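Local coordinates for beta-agarase (PDB 6AII), which probably hydrolyses the beta-1,4 linkages of agarose to release neoagarobiose, as a beta-agarase of glycoside hydrolase family 16, at residues K22-M27 / G112-P117; E144-C149 / K278-I283; G243-Y248 / E257-F262. All blocks are in the same frame, centred on the assembly; numbering follows the deposited sequence.

Contact 1: residues K22-M27 / G112-P117; sequences KLQADM and GHVQYP
M27 meets G112 and V114 along the bent run of its side chain. The M27 chain leaves with CG anti to the carbonyl carbon (chi1 -71°), and bends at the next two torsions bring the sulfur over the G112 backbone and turn the terminal methyl to V114. The sulfur rests on bare backbone, M27 SD lying 3.6 Å from G112 C. Beyond it the methyl finds the next hydrophobic group, M27 CE standing 3.9 Å from V114 CG1; the methionine and valine side chains pass at a slant. L282 and V320 cover other parts of M27, so the thioether is buried where residues of both sheets come together.

The polar half of the contact starts at Q24, whose extended side chain reaches the loop through its amide. Q24 NE2 gives one hydrogen to H113 O at 2.9 Å, with an N-H...O angle of 153°, and the other to D26 OD1 at 2.9 Å, on the syn side of that carboxylate. Both acceptors lie almost in the amide plane, so the two bonds fix the rotation of the amide and decide which end is nitrogen. Q24 OE1 takes a hydrogen from a water that in turn accepts from Q115 N. A second water spans from D26 OD2, at 2.7 Å, to H113 N. The loop backbone is thus held by one direct bond and two clear water bridges, while the H113 ring is tied elsewhere, to D140. K22-M27 continues out of strand 19-23, and G112-P117 carries the chain from strand 97-110 of one sheet to strand 118-125 of the other: a crossover between the sheets of the beta-sandwich jelly roll of family GH16.

Contact 2: residues E144-C149 / K278-I283; sequences EEIDIC and KPMKLI
The carboxylate of E144 takes backbone N-H groups directly and reaches the K278 ammonium only through a water: E144 OE1 accepts K278 N at 3.0 Å, from above the carboxylate plane, in a nearly straight bond (167°). In this GH16 jelly roll, strands 144-151 and 280-287 belong to one curved sheet but both pair with strand 132-139, which lies between them. They therefore run in broadly the same direction, 37° apart, and their short axes come no nearer than 8.4 Å. T277 N gives E144 OE1 a second hydrogen bond, so two successive backbone amides hold the acid. The extended K278 chain crosses the E144 chain at about a right angle and leads its ammonium to a salt bridge with D141. Further along, M280 reaches across with an extended chain, roughly at right angles to I146, M280 CE lying 3.8 Å from I146 CD1. W223 of the other sheet covers I146, which places this apolar pair in the sandwich core. The same methyl, M280 CE, lies 3.6 Å from E144 O. At the other carboxylate oxygen, one water donates to E144 OE2 at 2.6 Å and accepts from K278 NZ at 2.9 Å.

Contact 3: residues G243-Y248 / E257-F262; sequences GKNYSY and EASADF
With chi1 at 67°, the Y246 ring is set between its own backbone N and carbonyl carbon and is brought face-on to the A258 methyl, while N245, its CG anti to the carbonyl carbon (chi1 -67°), extends its amide over the other face of the sheet to S259. The methyl of A258 sits over one face of the tyrosine ring in a CH-pi contact, displaced toward the phenol end: A258 CB is 3.5 Å from Y246 CZ and 3.8 Å from the ring centroid. The phenol oxygen is held outside the pair by Y200 N, and V199, L241 and V264 also touch the tyrosine, so its ring is buried although the hairpin is superficial. On the opposite face S259 OG donates to N245 OD1 at 2.9 Å, approaching from above the carbonyl plane.

These contacts decorate an antiparallel beta hairpin of strands 245-249 and 255-259, the outer end of one sheet of the jelly roll. Y246 and A258 form its hydrogen-bonded pair: Y246 N gives to A258 O at 3.0 Å, and A258 N returns a bond to Y246 O at 2.8 Å. The flanking pairs, N245 with S259 and S247 with E257, are non-hydrogen-bonded; in the second, S247 CB packs against E257 CG on the face that also carries the N245 amide. One more bond continues past the strand ends, A260 N to K244 O at 2.7 Å, nearly straight at 171°. Here the K244 chain runs out alongside the backbone of A260 and F262, its CB and CG close to F262 O. The F262 ring packs on A260 of its own segment, with A260 CB over the centre of one face 3.7 Å above the ring plane, and K267 makes a cation-pi contact with the same ring.

Contacts 1 and 2 are neighbours, their centres 12 Å apart, and they join directly: V114 N lies 2.8 Å from M280 O, a probable hydrogen bond, and the H113 and K281 side chains pack together. The calcium site includes D30 and N32, which follow M27 of contact 1 by a few residues in the chain. Contact 2 is the most central, about 9 Å from the centre of the chain. It includes E145-I146-D147, which fits the start of the GH16 ExDxxE signature, so it probably borders the active-site cleft. Contact 3 stands apart at the periphery, its centre 22 Å from that of contact 2 and 28 Å from that of contact 1.

Contact 1: residues K22-M27 / G112-P117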
loop_
_atom_site.group_PDB
_atom_site.type_symbol
_atom_site.label_atom_id
_atom_site.label_comp_id
_atom_site.label_asym_id
_atom_site.label_seq_id
_atom_site.Cartn_x
_atom_site.Cartn_y
_atom_site.Cartn_z
ATOM N N LYS A 22 -9.394 11.334 -16.937
ATOM C CA LYS A 22 -10.431 12.040 -16.235
ATOM C C LYS A 22 -10.416 11.695 -14.738
ATOM O O LYS A 22 -10.420 10.530 -14.368
ATOM C CB LYS A 22 -11.809 11.681 -16.812
ATOM C CG LYS A 22 -12.969 12.304 -16.054
ATOM C CD LYS A 22 -14.324 11.833 -16.441
ATOM C CE LYS A 22 -15.384 12.528 -15.614
ATOM N NZ LYS A 22 -16.737 12.190 -16.094
ATOM N N LEU A 23 -10.334 12.751 -13.919
ATOM C CA LEU A 23 -10.273 12.527 -12.452
ATOM C C LEU A 23 -11.515 11.807 -11.954
ATOM O O LEU A 23 -12.661 12.188 -12.310
ATOM C CB LEU A 23 -10.074 13.854 -11.715
ATOM C CG LEU A 23 -9.711 13.697 -10.235
ATOM C CD1 LEU A 23 -8.240 13.343 -10.013
ATOM C CD2 LEU A 23 -10.031 14.982 -9.497
ATOM N N GLN A 24 -11.334 10.750 -11.150
ATOM C CA GLN A 24 -12.451 10.105 -10.476
ATOM C C GLN A 24 -12.653 10.806 -9.139
ATOM O O GLN A 24 -11.928 10.568 -8.149
ATOM C CB GLN A 24 -12.231 8.594 -10.350
ATOM C CG GLN A 24 -13.428 7.867 -9.728
ATOM C CD GLN A 24 -13.307 6.365 -9.699
ATOM O OE1 GLN A 24 -12.707 5.767 -10.605
ATOM N NE2 GLN A 24 -13.868 5.759 -8.668
ATOM N N ALA A 25 -13.644 11.694 -9.070
ATOM C CA ALA A 25 -13.779 12.580 -7.881
ATOM C C ALA A 25 -13.954 11.820 -6.548
ATOM O O ALA A 25 -13.457 12.312 -5.540
ATOM C CB ALA A 25 -14.942 13.505 -8.111
ATOM N N ASP A 26 -14.655 10.699 -6.517
ATOM C CA ASP A 26 -15.042 10.084 -5.258
ATOM C C ASP A 26 -13.863 9.343 -4.618
ATOM O O ASP A 26 -13.957 8.926 -3.477
ATOM C CB ASP A 26 -16.247 9.172 -5.399
ATOM C CG ASP A 26 -16.043 7.860 -6.109
ATOM O OD1 ASP A 26 -15.066 7.710 -6.856
ATOM O OD2 ASP A 26 -16.936 7.029 -5.998
ATOM N N MET A 27 -12.775 9.266 -5.347
ATOM C CA MET A 27 -11.582 8.509 -4.856
ATOM C C MET A 27 -10.348 9.412 -4.876
ATOM O O MET A 27 -9.244 8.903 -4.822
ATOM C CB MET A 27 -11.323 7.286 -5.743
ATOM C CG MET A 27 -12.349 6.169 -5.595
ATOM S SD MET A 27 -12.261 5.443 -3.957
ATOM C CE MET A 27 -10.846 4.351 -4.184
ATOM N N GLY A 112 -15.544 4.438 -1.890
ATOM C CA GLY A 112 -15.678 4.109 -3.276
ATOM C C GLY A 112 -14.806 2.951 -3.724
ATOM O O GLY A 112 -14.027 2.373 -2.911
ATOM N N HIS A 113 -15.018 2.592 -4.996
ATOM C CA HIS A 113 -14.306 1.561 -5.648
ATOM C C HIS A 113 -13.619 2.068 -6.920
ATOM O O HIS A 113 -14.062 3.032 -7.582
ATOM C CB HIS A 113 -15.201 0.368 -6.051
ATOM C CG HIS A 113 -15.793 -0.358 -4.904
ATOM N ND1 HIS A 113 -16.865 0.147 -4.177
ATOM C CD2 HIS A 113 -15.538 -1.585 -4.405
ATOM C CE1 HIS A 113 -17.186 -0.725 -3.215
ATOM N NE2 HIS A 113 -16.400 -1.809 -3.358
ATOM N N VAL A 114 -12.591 1.334 -7.325
ATOM C CA VAL A 114 -12.050 1.471 -8.662
ATOM C C VAL A 114 -12.111 0.135 -9.398
ATOM O O VAL A 114 -12.181 -0.925 -8.781
ATOM C CB VAL A 114 -10.613 2.015 -8.630
ATOM C CG1 VAL A 114 -10.528 3.336 -7.886
ATOM C CG2 VAL A 114 -9.676 1.036 -7.996
ATOM N N GLN A 115 -12.099 0.220 -10.717
ATOM C CA GLN A 115 -12.042 -0.929 -11.603
ATOM C C GLN A 115 -11.303 -0.542 -12.871
ATOM O O GLN A 115 -11.399 0.643 -13.350
ATOM C CB GLN A 115 -13.481 -1.394 -11.915
ATOM C CG GLN A 115 -13.547 -2.558 -12.861
ATOM C CD GLN A 115 -14.971 -3.042 -13.012
ATOM O OE1 GLN A 115 -15.881 -2.235 -13.240
ATOM N NE2 GLN A 115 -15.146 -4.350 -12.897
ATOM N N TYR A 116 -10.636 -1.500 -13.484
ATOM C CA TYR A 116 -9.889 -1.261 -14.686
ATOM C C TYR A 116 -10.838 -0.684 -15.750
ATOM O O TYR A 116 -12.017 -1.054 -15.725
ATOM C CB TYR A 116 -9.285 -2.541 -15.267
ATOM C CG TYR A 116 -10.259 -3.500 -15.911
ATOM C CD1 TYR A 116 -10.975 -4.373 -15.138
ATOM C CD2 TYR A 116 -10.560 -3.394 -17.255
ATOM C CE1 TYR A 116 -11.948 -5.193 -15.696
ATOM C CE2 TYR A 116 -11.538 -4.199 -17.821
ATOM C CZ TYR A 116 -12.214 -5.096 -17.039
ATOM O OH TYR A 116 -13.184 -5.949 -17.557
ATOM N N PRO A 117 -10.332 0.087 -16.676
ATOM C CA PRO A 117 -9.028 0.753 -16.742
ATOM C C PRO A 117 -8.978 1.924 -15.746
ATOM O O PRO A 117 -9.847 2.857 -15.681
ATOM C CB PRO A 117 -8.841 1.208 -18.204
ATOM C CG PRO A 117 -10.261 1.456 -18.667
ATOM C CD PRO A 117 -11.159 0.572 -17.819
HETATM O O HOH W 1 -12.692 3.183 -11.560
HETATM O O HOH W 2 -14.249 7.076 -1.415
HETATM O O HOH W 3 -16.776 4.411 -6.514
#

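Contact 2: residues E144-C149 / K278-I283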
loop_
_atom_site.group_PDB
_atom_site.type_symbol
_atom_site.label_atom_id
_atom_site.label_comp_id
_atom_site.label_asym_id
_atom_site.label_seq_id
_atom_site.Cartn_x
_atom_site.Cartn_y
_atom_site.Cartn_z
ATOM N N GLU A 144 -9.472 -10.721 -4.783
ATOM C CA GLU A 144 -8.562 -10.106 -5.755
ATOM C C GLU A 144 -8.000 -8.820 -5.141
ATOM O O GLU A 144 -8.730 -8.019 -4.607
ATOM C CB GLU A 144 -9.242 -9.779 -7.080
ATOM C CG GLU A 144 -9.722 -11.028 -7.812
ATOM C CD GLU A 144 -10.506 -10.815 -9.083
ATOM O OE1 GLU A 144 -10.472 -9.686 -9.637
ATOM O OE2 GLU A 144 -11.146 -11.830 -9.539
ATOM N N GLU A 145 -6.694 -8.668 -5.187
ATOM C CA GLU A 145 -5.986 -7.578 -4.462
ATOM C C GLU A 145 -4.845 -7.044 -5.346
ATOM O O GLU A 145 -4.145 -7.815 -5.991
ATOM C CB GLU A 145 -5.455 -8.173 -3.162
ATOM C CG GLU A 145 -4.436 -7.304 -2.405
ATOM C CD GLU A 145 -3.889 -7.906 -1.135
ATOM O OE1 GLU A 145 -4.635 -8.730 -0.573
ATOM O OE2 GLU A 145 -2.739 -7.514 -0.692
ATOM N N ILE A 146 -4.584 -5.734 -5.262
ATOM C CA ILE A 146 -3.408 -5.150 -5.882
ATOM C C ILE A 146 -2.625 -4.374 -4.825
ATOM O O ILE A 146 -3.188 -3.567 -4.147
ATOM C CB ILE A 146 -3.845 -4.241 -7.056
ATOM C CG1 ILE A 146 -4.492 -5.065 -8.162
ATOM C CG2 ILE A 146 -2.644 -3.419 -7.571
ATOM C CD1 ILE A 146 -5.256 -4.225 -9.186
ATOM N N ASP A 147 -1.331 -4.621 -4.728
ATOM C CA ASP A 147 -0.491 -3.947 -3.722
ATOM C C ASP A 147 0.364 -2.877 -4.430
ATOM O O ASP A 147 1.346 -3.247 -5.160
ATOM C CB ASP A 147 0.438 -4.940 -3.047
ATOM C CG ASP A 147 -0.377 -6.068 -2.438
ATOM O OD1 ASP A 147 -1.344 -5.762 -1.715
ATOM O OD2 ASP A 147 -0.110 -7.224 -2.838
ATOM N N ILE A 148 -0.045 -1.607 -4.156
ATOM C CA ILE A 148 0.590 -0.457 -4.712
ATOM C C ILE A 148 1.946 -0.260 -4.021
ATOM O O ILE A 148 2.938 0.028 -4.662
ATOM C CB ILE A 148 -0.320 0.757 -4.673
ATOM C CG1 ILE A 148 -1.578 0.482 -5.520
ATOM C CG2 ILE A 148 0.392 1.981 -5.194
ATOM C CD1 ILE A 148 -2.622 1.543 -5.466
ATOM N N CYS A 149 1.943 -0.393 -2.718
ATOM C CA CYS A 149 3.172 -0.167 -1.917
ATOM C C CYS A 149 3.049 -0.960 -0.613
ATOM O O CYS A 149 2.091 -0.742 0.114
ATOM C CB CYS A 149 3.309 1.305 -1.584
ATOM S SG CYS A 149 4.593 1.679 -0.310
ATOM N N LYS A 278 -12.427 -7.575 -10.402
ATOM C CA LYS A 278 -13.442 -7.208 -9.440
ATOM C C LYS A 278 -13.199 -5.789 -8.909
ATOM O O LYS A 278 -12.035 -5.446 -8.600
ATOM C CB LYS A 278 -13.438 -8.191 -8.288
ATOM C CG LYS A 278 -13.918 -9.576 -8.697
ATOM C CD LYS A 278 -13.875 -10.603 -7.599
ATOM C CE LYS A 278 -14.530 -11.874 -8.111
ATOM N NZ LYS A 278 -14.306 -12.945 -7.134
ATOM N N PRO A 279 -14.221 -4.991 -8.735
ATOM C CA PRO A 279 -14.019 -3.614 -8.186
ATOM C C PRO A 279 -13.324 -3.687 -6.834
ATOM O O PRO A 279 -13.625 -4.566 -6.045
ATOM C CB PRO A 279 -15.419 -3.024 -8.036
ATOM C CG PRO A 279 -16.152 -3.698 -9.196
ATOM C CD PRO A 279 -15.642 -5.125 -9.156
ATOM N N MET A 280 -12.436 -2.705 -6.591
ATOM C CA MET A 280 -11.653 -2.714 -5.387
ATOM C C MET A 280 -11.780 -1.409 -4.605
ATOM O O MET A 280 -11.833 -0.302 -5.190
ATOM C CB MET A 280 -10.188 -2.959 -5.707
ATOM C CG MET A 280 -9.955 -4.257 -6.403
ATOM S SD MET A 280 -8.160 -4.572 -6.594
ATOM C CE MET A 280 -8.245 -6.037 -7.610
ATOM N N LYS A 281 -11.723 -1.551 -3.267
ATOM C CA LYS A 281 -11.593 -0.384 -2.368
ATOM C C LYS A 281 -10.084 -0.130 -2.182
ATOM O O LYS A 281 -9.321 -1.097 -2.272
ATOM C CB LYS A 281 -12.223 -0.603 -1.003
ATOM C CG LYS A 281 -13.756 -0.670 -1.060
ATOM C CD LYS A 281 -14.377 -0.902 0.280
ATOM C CE LYS A 281 -15.894 -0.923 0.166
ATOM N NZ LYS A 281 -16.468 -1.020 1.531
ATOM N N LEU A 282 -9.738 1.129 -1.921
ATOM C CA LEU A 282 -8.362 1.504 -1.593
ATOM C C LEU A 282 -8.231 1.473 -0.068
ATOM O O LEU A 282 -9.060 2.009 0.682
ATOM C CB LEU A 282 -8.090 2.891 -2.183
ATOM C CG LEU A 282 -6.721 3.494 -1.858
ATOM C CD1 LEU A 282 -5.622 2.706 -2.521
ATOM C CD2 LEU A 282 -6.701 4.946 -2.317
ATOM N N ILE A 283 -7.109 0.896 0.408
ATOM C CA ILE A 283 -6.790 0.823 1.784
ATOM C C ILE A 283 -5.413 1.481 1.974
ATOM O O ILE A 283 -4.474 1.165 1.222
ATOM C CB ILE A 283 -6.799 -0.662 2.258
ATOM C CG1 ILE A 283 -8.157 -1.312 1.928
ATOM C CG2 ILE A 283 -6.440 -0.772 3.735
ATOM C CD1 ILE A 283 -8.382 -2.692 2.477
HETATM O O HOH W 4 -11.742 -13.947 -8.121
#

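Contact 3: residues G243-Y248 / E257-F262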
loop_
_atom_site.group_PDB
_atom_site.type_symbol
_atom_site.label_atom_id
_atom_site.label_comp_id
_atom_site.label_asym_id
_atom_site.label_seq_id
_atom_site.Cartn_x
_atom_site.Cartn_y
_atom_site.Cartn_z
ATOM N N GLY A 243 0.000 -10.289 -19.220
ATOM C CA GLY A 243 -0.205 -11.717 -19.692
ATOM C C GLY A 243 0.855 -12.659 -19.163
ATOM O O GLY A 243 0.951 -12.847 -17.951
ATOM N N LYS A 244 1.702 -13.190 -20.071
ATOM C CA LYS A 244 2.732 -14.103 -19.674
ATOM C C LYS A 244 4.073 -13.387 -19.583
ATOM O O LYS A 244 5.082 -14.027 -19.245
ATOM C CB LYS A 244 2.864 -15.262 -20.676
ATOM C CG LYS A 244 1.598 -16.082 -20.812
ATOM C CD LYS A 244 1.860 -17.304 -21.694
ATOM C CE LYS A 244 0.625 -18.165 -21.736
ATOM N NZ LYS A 244 0.910 -19.436 -22.447
ATOM N N ASN A 245 4.098 -12.082 -19.871
ATOM C CA ASN A 245 5.326 -11.295 -19.980
ATOM C C ASN A 245 5.367 -10.303 -18.799
ATOM O O ASN A 245 4.307 -9.958 -18.259
ATOM C CB ASN A 245 5.353 -10.431 -21.231
ATOM C CG ASN A 245 5.420 -11.299 -22.486
ATOM O OD1 ASN A 245 5.987 -12.376 -22.472
ATOM N ND2 ASN A 245 4.797 -10.852 -23.550
ATOM N N TYR A 246 6.590 -9.947 -18.423
ATOM C CA TYR A 246 6.703 -8.869 -17.430
ATOM C C TYR A 246 8.062 -8.227 -17.594
ATOM O O TYR A 246 8.997 -8.853 -18.150
ATOM C CB TYR A 246 6.509 -9.388 -15.994
ATOM C CG TYR A 246 7.546 -10.311 -15.415
ATOM C CD1 TYR A 246 7.531 -11.648 -15.771
ATOM C CD2 TYR A 246 8.543 -9.889 -14.520
ATOM C CE1 TYR A 246 8.465 -12.536 -15.287
ATOM C CE2 TYR A 246 9.527 -10.754 -14.085
ATOM C CZ TYR A 246 9.445 -12.095 -14.431
ATOM O OH TYR A 246 10.355 -12.993 -13.963
ATOM N N SER A 247 8.204 -6.974 -17.115
ATOM C CA SER A 247 9.464 -6.284 -17.258
ATOM C C SER A 247 9.585 -5.306 -16.093
ATOM O O SER A 247 8.583 -4.929 -15.495
ATOM C CB SER A 247 9.558 -5.529 -18.550
ATOM O OG SER A 247 8.417 -4.706 -18.739
ATOM N N TYR A 248 10.815 -4.905 -15.812
ATOM C CA TYR A 248 11.011 -4.048 -14.609
ATOM C C TYR A 248 12.408 -3.467 -14.625
ATOM O O TYR A 248 13.301 -3.989 -15.295
ATOM C CB TYR A 248 10.804 -4.836 -13.312
ATOM C CG TYR A 248 11.770 -5.956 -13.031
ATOM C CD1 TYR A 248 11.563 -7.190 -13.600
ATOM C CD2 TYR A 248 12.843 -5.800 -12.156
ATOM C CE1 TYR A 248 12.394 -8.269 -13.318
ATOM C CE2 TYR A 248 13.704 -6.858 -11.896
ATOM C CZ TYR A 248 13.472 -8.093 -12.493
ATOM O OH TYR A 248 14.328 -9.145 -12.205
ATOM N N GLU A 257 13.611 -7.768 -19.131
ATOM C CA GLU A 257 12.377 -8.194 -19.812
ATOM C C GLU A 257 12.279 -9.712 -19.783
ATOM O O GLU A 257 13.252 -10.369 -20.102
ATOM C CB GLU A 257 12.423 -7.752 -21.262
ATOM C CG GLU A 257 12.345 -6.254 -21.412
ATOM C CD GLU A 257 12.447 -5.749 -22.847
ATOM O OE1 GLU A 257 13.504 -5.936 -23.468
ATOM O OE2 GLU A 257 11.521 -5.130 -23.292
ATOM N N ALA A 258 11.169 -10.232 -19.293
ATOM C CA ALA A 258 11.056 -11.648 -19.010
ATOM C C ALA A 258 9.746 -12.173 -19.598
ATOM O O ALA A 258 8.793 -11.445 -19.827
ATOM C CB ALA A 258 11.156 -11.900 -17.525
ATOM N N SER A 259 9.750 -13.471 -19.884
ATOM C CA SER A 259 8.597 -14.201 -20.460
ATOM C C SER A 259 8.390 -15.492 -19.683
ATOM O O SER A 259 9.309 -16.273 -19.635
ATOM C CB SER A 259 8.860 -14.544 -21.884
ATOM O OG SER A 259 8.632 -13.417 -22.729
ATOM N N ALA A 260 7.241 -15.708 -19.087
ATOM C CA ALA A 260 6.985 -16.915 -18.296
ATOM C C ALA A 260 6.160 -17.909 -19.123
ATOM O O ALA A 260 5.592 -17.538 -20.157
ATOM C CB ALA A 260 6.271 -16.589 -17.019
ATOM N N ASP A 261 6.122 -19.164 -18.654
ATOM C CA ASP A 261 5.366 -20.212 -19.343
ATOM C C ASP A 261 3.933 -20.246 -18.839
ATOM O O ASP A 261 3.180 -21.158 -19.198
ATOM C CB ASP A 261 5.966 -21.603 -19.078
ATOM C CG ASP A 261 7.266 -21.882 -19.823
ATOM O OD1 ASP A 261 7.532 -21.197 -20.852
ATOM O OD2 ASP A 261 8.006 -22.801 -19.374
ATOM N N PHE A 262 3.546 -19.285 -18.009
ATOM C CA PHE A 262 2.232 -19.208 -17.396
ATOM C C PHE A 262 1.815 -17.729 -17.357
ATOM O O PHE A 262 2.665 -16.834 -17.605
ATOM C CB PHE A 262 2.274 -19.781 -15.971
ATOM C CG PHE A 262 3.405 -19.221 -15.139
ATOM C CD1 PHE A 262 3.239 -18.015 -14.450
ATOM C CD2 PHE A 262 4.640 -19.857 -15.075
ATOM C CE1 PHE A 262 4.280 -17.487 -13.693
ATOM C CE2 PHE A 262 5.682 -19.316 -14.322
ATOM C CZ PHE A 262 5.501 -18.128 -13.648
#